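Local coordinates for protein HP0420 homologue (Helicobacter felis, PDB 3LW3) that is of unknown function but adopts a hotdog fold, an architecture shared with many thioesterases and dehydratases that act on acyl thioesters, at residues 42-47 with 88-93; 62-67 with 96-101; 111-116 with 125-130. All blocks are in the same frame, centred on the assembly; numbering follows the deposited sequence.

Overall arrangement
Contacts 1 and 2 touch: Leu42 O and Ile96 N, 2.8 Å apart, probably form a hydrogen bond, and Leu42 CB packs 4.0 Å from Phe98 CE2, although their centres are 14 Å apart. Contact 2 sits near the middle of the chain, where helix 57-72 meets strand 96-105. Its neighbour, contact 3, centred about 8 Å away, carries the same sheet onward through strands 109-118 and 121-132, and Ala64 CB reaches Phe128 CZ at 3.6 Å. Contacts 1 and 3 stay about 8 Å apart at their nearest atoms. The three contacts run from the loops at one end of the sheet, along the helix, to the hairpin. Contacts 1 and 2 also meet the second subunit.

Contact 1: 42-47 with 88-93; sequences LTPKEF and APIEIK
This is apolar loop-to-loop packing at one end of the hotdog sheet, between 42-47, which leaves strand 37-42, and the segment 88-93, in the loop between strands 77-86 and 96-105. No hydrogen bond crosses it, and the two segments bury 250 Å² between them. The nearest CA atoms across the contact are those of Pro44 and Ile92, 4.8 Å apart.

Pro44 is the residue on which both isoleucines converge. Its ring meets Ile90 at about a right angle, CG touching the CG2 methyl of Ile90 at 3.9 Å. Ile90 places that branch opposite its own backbone N and swings CG1 the other way (chi1 -57°), so the methyl does the touching while the longer arm leads off; the side chain also packs on Ile60 of helix 57-72 and on Ile96.

Ile92 works differently. Its CG2 methyl sits 3.6 Å from Pro44 O and lies against the peptide that follows Lys45, so it rests on backbone more than on side chains. With chi1 at 55°, CG1 lies between the backbone N and the carbonyl carbon, and the ethyl arm runs on to bring CD1 within 4.3 Å of Glu46 CG. Leu49 also packs against Ile92, while Glu46 touches Arg21 of the second subunit.

Lys45 turns away from 88-93 and folds back along its own segment. Its NZ donates to Thr43 O at 2.6 Å, in the carbonyl plane with a C=O...N angle of 151°, and makes a weak second bond to Thr43 OG1.

Contact 2: 62-67 with 96-101; sequences GAASFA and IYFNAT
No hydrogen bond crosses here, and the side chains that meet are all apolar: the small side chains of Ala63, Ala64 and Ala67 on the helix meet Phe98 and Ala100 on the strand, and all five are buried. The ring contacts come first. All the helix atoms that meet the Phe98 ring come to one face: Ala63 CB is 3.6 Å from CE2 at one edge of it, Ala64 CB 3.9 Å from CD1 past the other edge, and Ala64 N stands 4.1 Å above the plane, displaced toward the rim. Phe98 chi1 of -65°, with CG opposite the carbonyl carbon, sends the ring toward the first turn of 62-67. Phe124 of strand 121-132 also meets this ring, edge-to-face.

In the hotdog fold a central helix is wrapped by an antiparallel sheet, and here helix 57-72 lies on strand 96-105, the axes of 62-67 and 96-101 passing 7.9 Å apart at a crossing angle of -37°.

Methyl-to-methyl and methyl-to-backbone contacts fill the next turn. Ala67 CB approaches Ala100 CB at 4.0 Å and Phe98 CB at 4.1 Å, while Ala100 CB comes within 3.5 Å of Ala67 O.

Contact 3: 111-116 with 125-130; sequences TIRVEG and EGDFEI
Strands 111-116 and 125-130 run antiparallel, their axes 4.6 Å apart at 156°, with Ile112-Phe128 and Val114-Gly126 as hydrogen-bonded pairs and Thr111-Glu129, Arg113-Asp127 and Glu115-Glu125 as the non-hydrogen-bonded pairs between and beside them. Each hydrogen-bonded pair closes with two N-H...O bonds, such as Phe128 N to Ile112 O at 2.8 Å.

The polar face carries Thr111, Arg113 and Glu115 with Glu125, Asp127 and Glu129. Thr111 and Glu129 stand side by side, and Thr111 OG1 donates to the syn side of Glu129 OE1 at 2.7 Å. Arg113 bends at chi2 and chi3, which turns NE toward the neighbouring strand and Asp127 OD1, a salt bridge of 2.6 Å. That oxygen, too, is met on its syn side, but the guanidinium and carboxylate planes are turned 57° apart, so they engage through one short bond rather than as a flat pair. Glu125 has its salt bridge with Lys122.

On the buried face, Val114 CG2 lies 3.6 Å from Phe128 CE2, while Ile112 O sits at the ring's edge. Further along, the ends of Ile112 and Ile130 meet, CD1 to CD1 at 3.7 Å. Phe128 also packs on Ala68, and Ile130 on Leu72. Strands 109-118 and 121-132 form a beta hairpin whose apolar face turns to helix 57-72, as expected of a hotdog-fold sheet curled around its central helix.

Contact 1: 42-47 with 88-93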
loop_
_atom_site.group_PDB
_atom_site.type_symbol
_atom_site.label_atom_id
_atom_site.label_comp_id
_atom_site.label_asym_id
_atom_site.label_seq_id
_atom_site.Cartn_x
_atom_site.Cartn_y
_atom_site.Cartn_z
ATOM N N LEU B 42 -12.826 -2.577 -2.092
ATOM C CA LEU B 42 -12.547 -1.150 -1.986
ATOM C C LEU B 42 -13.502 -0.350 -2.848
ATOM O O LEU B 42 -13.531 -0.516 -4.052
ATOM C CB LEU B 42 -11.119 -0.855 -2.427
ATOM C CG LEU B 42 -10.746 0.627 -2.546
ATOM C CD1 LEU B 42 -10.751 1.271 -1.217
ATOM C CD2 LEU B 42 -9.401 0.802 -3.232
ATOM N N THR B 43 -14.269 0.514 -2.200
ATOM C CA THR B 43 -15.067 1.532 -2.893
ATOM C C THR B 43 -14.418 2.913 -2.614
ATOM O O THR B 43 -14.528 3.463 -1.512
ATOM C CB THR B 43 -16.559 1.387 -2.510
ATOM O OG1 THR B 43 -16.684 1.131 -1.087
ATOM C CG2 THR B 43 -17.135 0.159 -3.212
ATOM N N PRO B 44 -13.598 3.399 -3.583
ATOM C CA PRO B 44 -12.724 4.520 -3.208
ATOM C C PRO B 44 -13.493 5.762 -2.795
ATOM O O PRO B 44 -14.537 6.037 -3.394
ATOM C CB PRO B 44 -11.942 4.782 -4.484
ATOM C CG PRO B 44 -11.874 3.440 -5.165
ATOM C CD PRO B 44 -13.241 2.858 -4.907
ATOM N N LYS B 45 -12.956 6.476 -1.808
ATOM C CA LYS B 45 -13.545 7.719 -1.264
ATOM C C LYS B 45 -12.736 8.934 -1.711
ATOM O O LYS B 45 -11.549 8.810 -2.089
ATOM C CB LYS B 45 -13.582 7.673 0.262
ATOM C CG LYS B 45 -14.360 6.446 0.855
ATOM C CD LYS B 45 -15.701 6.274 0.140
ATOM C CE LYS B 45 -16.520 5.093 0.777
ATOM N NZ LYS B 45 -15.767 3.769 0.808
ATOM N N GLU B 46 -13.368 10.110 -1.688
ATOM C CA GLU B 46 -12.680 11.324 -2.108
ATOM C C GLU B 46 -11.323 11.527 -1.447
ATOM O O GLU B 46 -10.367 11.931 -2.137
ATOM C CB GLU B 46 -13.566 12.546 -1.911
ATOM C CG GLU B 46 -14.552 12.669 -3.031
ATOM C CD GLU B 46 -15.696 13.650 -2.729
ATOM O OE1 GLU B 46 -15.421 14.699 -2.079
ATOM O OE2 GLU B 46 -16.859 13.359 -3.136
ATOM N N PHE B 47 -11.205 11.213 -0.153
ATOM C CA PHE B 47 -9.919 11.376 0.536
ATOM C C PHE B 47 -8.785 10.508 -0.007
ATOM O O PHE B 47 -7.634 10.722 0.332
ATOM C CB PHE B 47 -10.034 11.234 2.040
ATOM C CG PHE B 47 -10.369 9.863 2.507
ATOM C CD1 PHE B 47 -9.348 8.899 2.689
ATOM C CD2 PHE B 47 -11.691 9.517 2.785
ATOM C CE1 PHE B 47 -9.666 7.614 3.162
ATOM C CE2 PHE B 47 -12.002 8.223 3.239
ATOM C CZ PHE B 47 -10.980 7.286 3.443
ATOM N N ALA B 88 -4.834 -0.194 -14.411
ATOM C CA ALA B 88 -5.662 0.904 -14.873
ATOM C C ALA B 88 -5.949 1.866 -13.720
ATOM O O ALA B 88 -5.998 1.410 -12.535
ATOM C CB ALA B 88 -6.966 0.364 -15.434
ATOM N N PRO B 89 -6.156 3.176 -14.060
ATOM C CA PRO B 89 -6.487 4.167 -13.032
ATOM C C PRO B 89 -7.908 3.944 -12.538
ATOM O O PRO B 89 -8.791 3.653 -13.320
ATOM C CB PRO B 89 -6.391 5.511 -13.773
ATOM C CG PRO B 89 -6.673 5.182 -15.178
ATOM C CD PRO B 89 -6.002 3.816 -15.386
ATOM N N ILE B 90 -8.120 4.090 -11.255
ATOM C CA ILE B 90 -9.422 3.853 -10.651
ATOM C C ILE B 90 -10.005 5.212 -10.217
ATOM O O ILE B 90 -9.251 6.095 -9.726
ATOM C CB ILE B 90 -9.247 2.868 -9.426
ATOM C CG1 ILE B 90 -8.584 1.564 -9.844
ATOM C CG2 ILE B 90 -10.550 2.559 -8.780
ATOM C CD1 ILE B 90 -9.185 0.907 -11.018
ATOM N N GLU B 91 -11.311 5.376 -10.390
ATOM C CA GLU B 91 -12.052 6.570 -9.954
ATOM C C GLU B 91 -12.910 6.237 -8.764
ATOM O O GLU B 91 -13.236 5.054 -8.526
ATOM C CB GLU B 91 -12.985 7.063 -11.084
ATOM C CG GLU B 91 -12.278 7.496 -12.337
ATOM C CD GLU B 91 -13.281 7.750 -13.464
ATOM O OE1 GLU B 91 -13.389 6.899 -14.376
ATOM O OE2 GLU B 91 -13.973 8.787 -13.401
ATOM N N ILE B 92 -13.359 7.274 -8.036
ATOM C CA ILE B 92 -14.340 7.047 -6.981
ATOM C C ILE B 92 -15.573 6.396 -7.574
ATOM O O ILE B 92 -15.824 6.486 -8.769
ATOM C CB ILE B 92 -14.708 8.354 -6.245
ATOM C CG1 ILE B 92 -15.181 9.384 -7.253
ATOM C CG2 ILE B 92 -13.523 8.850 -5.369
ATOM C CD1 ILE B 92 -15.783 10.628 -6.584
ATOM N N LYS B 93 -16.308 5.691 -6.726
ATOM C CA LYS B 93 -17.527 4.968 -7.127
ATOM C C LYS B 93 -17.248 3.622 -7.754
ATOM O O LYS B 93 -18.149 2.785 -7.779
ATOM C CB LYS B 93 -18.466 5.786 -8.038
ATOM C CG LYS B 93 -19.044 7.045 -7.389
ATOM C CD LYS B 93 -20.095 7.664 -8.317
ATOM C CE LYS B 93 -20.450 9.108 -7.943
ATOM N NZ LYS B 93 -21.557 9.723 -8.804
#

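Contact 2: 62-67 with 96-101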
loop_
_atom_site.group_PDB
_atom_site.type_symbol
_atom_site.label_atom_id
_atom_site.label_comp_id
_atom_site.label_asym_id
_atom_site.label_seq_id
_atom_site.Cartn_x
_atom_site.Cartn_y
_atom_site.Cartn_z
ATOM N N GLY B 62 -2.716 -0.631 -0.683
ATOM C CA GLY B 62 -3.113 -0.802 0.723
ATOM C C GLY B 62 -4.238 -1.835 0.813
ATOM O O GLY B 62 -4.179 -2.740 1.628
ATOM N N ALA B 63 -5.238 -1.734 -0.079
ATOM C CA ALA B 63 -6.337 -2.715 -0.096
ATOM C C ALA B 63 -5.797 -4.137 -0.422
ATOM O O ALA B 63 -6.150 -5.124 0.247
ATOM C CB ALA B 63 -7.386 -2.292 -1.106
ATOM N N ALA B 64 -4.916 -4.219 -1.432
ATOM C CA ALA B 64 -4.328 -5.495 -1.859
ATOM C C ALA B 64 -3.541 -6.102 -0.696
ATOM O O ALA B 64 -3.629 -7.310 -0.404
ATOM C CB ALA B 64 -3.433 -5.277 -3.040
ATOM N N SER B 65 -2.798 -5.253 -0.001
ATOM C CA SER B 65 -1.975 -5.648 1.162
ATOM C C SER B 65 -2.815 -6.292 2.283
ATOM O O SER B 65 -2.479 -7.352 2.814
ATOM C CB SER B 65 -1.191 -4.429 1.719
ATOM O OG SER B 65 -0.212 -3.964 0.801
ATOM N N PHE B 66 -3.915 -5.637 2.622
ATOM C CA PHE B 66 -4.845 -6.146 3.589
ATOM C C PHE B 66 -5.391 -7.488 3.140
ATOM O O PHE B 66 -5.370 -8.437 3.937
ATOM C CB PHE B 66 -5.943 -5.123 3.814
ATOM C CG PHE B 66 -6.983 -5.531 4.814
ATOM C CD1 PHE B 66 -6.646 -6.141 6.027
ATOM C CD2 PHE B 66 -8.311 -5.212 4.581
ATOM C CE1 PHE B 66 -7.634 -6.488 6.952
ATOM C CE2 PHE B 66 -9.299 -5.517 5.488
ATOM C CZ PHE B 66 -8.973 -6.197 6.679
ATOM N N ALA B 67 -5.869 -7.608 1.894
ATOM C CA ALA B 67 -6.327 -8.942 1.374
ATOM C C ALA B 67 -5.236 -10.029 1.590
ATOM O O ALA B 67 -5.517 -11.139 2.091
ATOM C CB ALA B 67 -6.670 -8.918 -0.117
ATOM N N ILE B 96 -13.856 -2.127 -6.370
ATOM C CA ILE B 96 -12.744 -3.066 -6.737
ATOM C C ILE B 96 -12.636 -4.241 -5.748
ATOM O O ILE B 96 -12.380 -3.996 -4.552
ATOM C CB ILE B 96 -11.396 -2.329 -6.734
ATOM C CG1 ILE B 96 -11.507 -1.006 -7.487
ATOM C CG2 ILE B 96 -10.320 -3.180 -7.364
ATOM C CD1 ILE B 96 -11.974 -1.204 -8.963
ATOM N N TYR B 97 -12.844 -5.474 -6.223
ATOM C CA TYR B 97 -12.684 -6.676 -5.366
ATOM C C TYR B 97 -11.254 -7.220 -5.458
ATOM O O TYR B 97 -10.758 -7.530 -6.557
ATOM C CB TYR B 97 -13.681 -7.753 -5.798
ATOM C CG TYR B 97 -15.077 -7.430 -5.351
ATOM C CD1 TYR B 97 -15.529 -7.803 -4.088
ATOM C CD2 TYR B 97 -15.918 -6.692 -6.178
ATOM C CE1 TYR B 97 -16.809 -7.502 -3.649
ATOM C CE2 TYR B 97 -17.182 -6.362 -5.755
ATOM C CZ TYR B 97 -17.627 -6.790 -4.504
ATOM O OH TYR B 97 -18.896 -6.454 -4.089
ATOM N N PHE B 98 -10.583 -7.307 -4.307
ATOM C CA PHE B 98 -9.248 -7.892 -4.281
ATOM C C PHE B 98 -9.308 -9.288 -3.708
ATOM O O PHE B 98 -9.689 -9.472 -2.545
ATOM C CB PHE B 98 -8.282 -7.063 -3.432
ATOM C CG PHE B 98 -8.021 -5.677 -4.009
ATOM C CD1 PHE B 98 -6.914 -5.438 -4.837
ATOM C CD2 PHE B 98 -8.882 -4.617 -3.732
ATOM C CE1 PHE B 98 -6.682 -4.173 -5.347
ATOM C CE2 PHE B 98 -8.618 -3.316 -4.289
ATOM C CZ PHE B 98 -7.518 -3.123 -5.049
ATOM N N ASN B 99 -8.909 -10.262 -4.521
ATOM C CA ASN B 99 -8.955 -11.688 -4.164
ATOM C C ASN B 99 -7.524 -12.199 -3.975
ATOM O O ASN B 99 -6.754 -12.206 -4.944
ATOM C CB ASN B 99 -9.651 -12.456 -5.295
ATOM C CG ASN B 99 -11.056 -11.931 -5.580
ATOM O OD1 ASN B 99 -11.821 -11.651 -4.653
ATOM N ND2 ASN B 99 -11.393 -11.754 -6.866
ATOM N N ALA B 100 -7.189 -12.584 -2.741
ATOM C CA ALA B 100 -5.849 -13.084 -2.379
ATOM C C ALA B 100 -5.889 -14.610 -2.318
ATOM O O ALA B 100 -6.835 -15.214 -1.768
ATOM C CB ALA B 100 -5.460 -12.568 -1.050
ATOM N N THR B 101 -4.804 -15.235 -2.733
ATOM C CA THR B 101 -4.648 -16.691 -2.616
ATOM C C THR B 101 -3.185 -16.980 -2.269
ATOM O O THR B 101 -2.256 -16.493 -2.938
ATOM C CB THR B 101 -5.007 -17.422 -3.930
ATOM O OG1 THR B 101 -6.314 -17.056 -4.390
ATOM C CG2 THR B 101 -4.880 -19.004 -3.769
#

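Contact 3: 111-116 with 125-130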
loop_
_atom_site.group_PDB
_atom_site.type_symbol
_atom_site.label_atom_id
_atom_site.label_comp_id
_atom_site.label_asym_id
_atom_site.label_seq_id
_atom_site.Cartn_x
_atom_site.Cartn_y
_atom_site.Cartn_z
ATOM N N THR B 111 4.148 -16.567 0.210
ATOM C CA THR B 111 3.886 -15.734 -0.950
ATOM C C THR B 111 2.383 -15.817 -1.212
ATOM O O THR B 111 1.787 -16.909 -1.190
ATOM C CB THR B 111 4.621 -16.226 -2.202
ATOM O OG1 THR B 111 6.028 -16.384 -1.923
ATOM C CG2 THR B 111 4.424 -15.259 -3.362
ATOM N N ILE B 112 1.783 -14.652 -1.476
ATOM C CA ILE B 112 0.333 -14.533 -1.675
ATOM C C ILE B 112 0.139 -13.736 -2.960
ATOM O O ILE B 112 0.757 -12.668 -3.150
ATOM C CB ILE B 112 -0.390 -13.819 -0.482
ATOM C CG1 ILE B 112 -0.337 -14.636 0.824
ATOM C CG2 ILE B 112 -1.891 -13.612 -0.774
ATOM C CD1 ILE B 112 0.913 -14.947 1.368
ATOM N N ARG B 113 -0.682 -14.258 -3.857
ATOM C CA ARG B 113 -1.001 -13.583 -5.110
ATOM C C ARG B 113 -2.349 -12.868 -4.939
ATOM O O ARG B 113 -3.294 -13.427 -4.381
ATOM C CB ARG B 113 -1.074 -14.631 -6.226
ATOM C CG ARG B 113 -1.877 -14.257 -7.418
ATOM C CD ARG B 113 -1.082 -13.610 -8.441
ATOM N NE ARG B 113 0.240 -14.217 -8.620
ATOM C CZ ARG B 113 0.678 -14.797 -9.739
ATOM N NH1 ARG B 113 -0.117 -14.900 -10.817
ATOM N NH2 ARG B 113 1.923 -15.275 -9.780
ATOM N N VAL B 114 -2.428 -11.623 -5.407
ATOM C CA VAL B 114 -3.648 -10.835 -5.276
ATOM C C VAL B 114 -4.075 -10.337 -6.652
ATOM O O VAL B 114 -3.247 -9.848 -7.429
ATOM C CB VAL B 114 -3.509 -9.649 -4.299
ATOM C CG1 VAL B 114 -4.807 -8.894 -4.209
ATOM C CG2 VAL B 114 -3.138 -10.145 -2.896
ATOM N N GLU B 115 -5.341 -10.523 -6.999
ATOM C CA GLU B 115 -5.865 -9.941 -8.242
ATOM C C GLU B 115 -6.983 -9.017 -7.847
ATOM O O GLU B 115 -7.814 -9.346 -6.999
ATOM C CB GLU B 115 -6.421 -10.998 -9.152
ATOM C CG GLU B 115 -5.362 -11.954 -9.621
ATOM C CD GLU B 115 -5.880 -12.985 -10.589
ATOM O OE1 GLU B 115 -7.122 -13.127 -10.758
ATOM O OE2 GLU B 115 -5.027 -13.674 -11.177
ATOM N N GLY B 116 -7.003 -7.836 -8.445
ATOM C CA GLY B 116 -8.084 -6.906 -8.176
ATOM C C GLY B 116 -8.961 -6.819 -9.404
ATOM O O GLY B 116 -8.419 -6.712 -10.538
ATOM N N GLU B 125 -2.807 -6.598 -10.302
ATOM C CA GLU B 125 -2.267 -7.935 -9.965
ATOM C C GLU B 125 -0.956 -7.781 -9.180
ATOM O O GLU B 125 -0.163 -6.860 -9.470
ATOM C CB GLU B 125 -2.108 -8.785 -11.230
ATOM C CG GLU B 125 -1.002 -8.314 -12.138
ATOM C CD GLU B 125 -1.068 -8.840 -13.606
ATOM O OE1 GLU B 125 -1.793 -9.828 -13.900
ATOM O OE2 GLU B 125 -0.365 -8.248 -14.453
ATOM N N GLY B 126 -0.749 -8.613 -8.161
ATOM C CA GLY B 126 0.477 -8.526 -7.405
ATOM C C GLY B 126 0.832 -9.766 -6.641
ATOM O O GLY B 126 -0.063 -10.542 -6.338
ATOM N N ASP B 127 2.117 -9.931 -6.337
ATOM C CA ASP B 127 2.599 -10.961 -5.401
ATOM C C ASP B 127 3.191 -10.294 -4.157
ATOM O O ASP B 127 3.991 -9.349 -4.277
ATOM C CB ASP B 127 3.632 -11.874 -6.073
ATOM C CG ASP B 127 3.008 -12.707 -7.174
ATOM O OD1 ASP B 127 2.010 -13.380 -6.893
ATOM O OD2 ASP B 127 3.450 -12.655 -8.345
ATOM N N PHE B 128 2.779 -10.752 -2.983
ATOM C CA PHE B 128 3.236 -10.205 -1.708
ATOM C C PHE B 128 4.023 -11.292 -0.976
ATOM O O PHE B 128 3.620 -12.449 -0.979
ATOM C CB PHE B 128 2.046 -9.789 -0.837
ATOM C CG PHE B 128 1.260 -8.655 -1.435
ATOM C CD1 PHE B 128 1.458 -7.367 -0.997
ATOM C CD2 PHE B 128 0.383 -8.895 -2.509
ATOM C CE1 PHE B 128 0.774 -6.309 -1.601
ATOM C CE2 PHE B 128 -0.306 -7.866 -3.106
ATOM C CZ PHE B 128 -0.081 -6.562 -2.674
ATOM N N GLU B 129 5.108 -10.916 -0.334
ATOM C CA GLU B 129 5.858 -11.860 0.479
ATOM C C GLU B 129 5.562 -11.443 1.916
ATOM O O GLU B 129 5.608 -10.236 2.243
ATOM C CB GLU B 129 7.355 -11.795 0.194
ATOM C CG GLU B 129 7.704 -11.869 -1.288
ATOM C CD GLU B 129 7.397 -13.204 -1.924
ATOM O OE1 GLU B 129 7.468 -14.211 -1.181
ATOM O OE2 GLU B 129 7.086 -13.250 -3.166
ATOM N N ILE B 130 5.236 -12.426 2.764
ATOM C CA ILE B 130 4.878 -12.190 4.134
ATOM C C ILE B 130 5.778 -12.995 5.036
ATOM O O ILE B 130 5.987 -14.167 4.762
ATOM C CB ILE B 130 3.380 -12.513 4.423
ATOM C CG1 ILE B 130 2.447 -11.583 3.584
ATOM C CG2 ILE B 130 3.130 -12.468 5.924
ATOM C CD1 ILE B 130 0.983 -11.986 3.612
#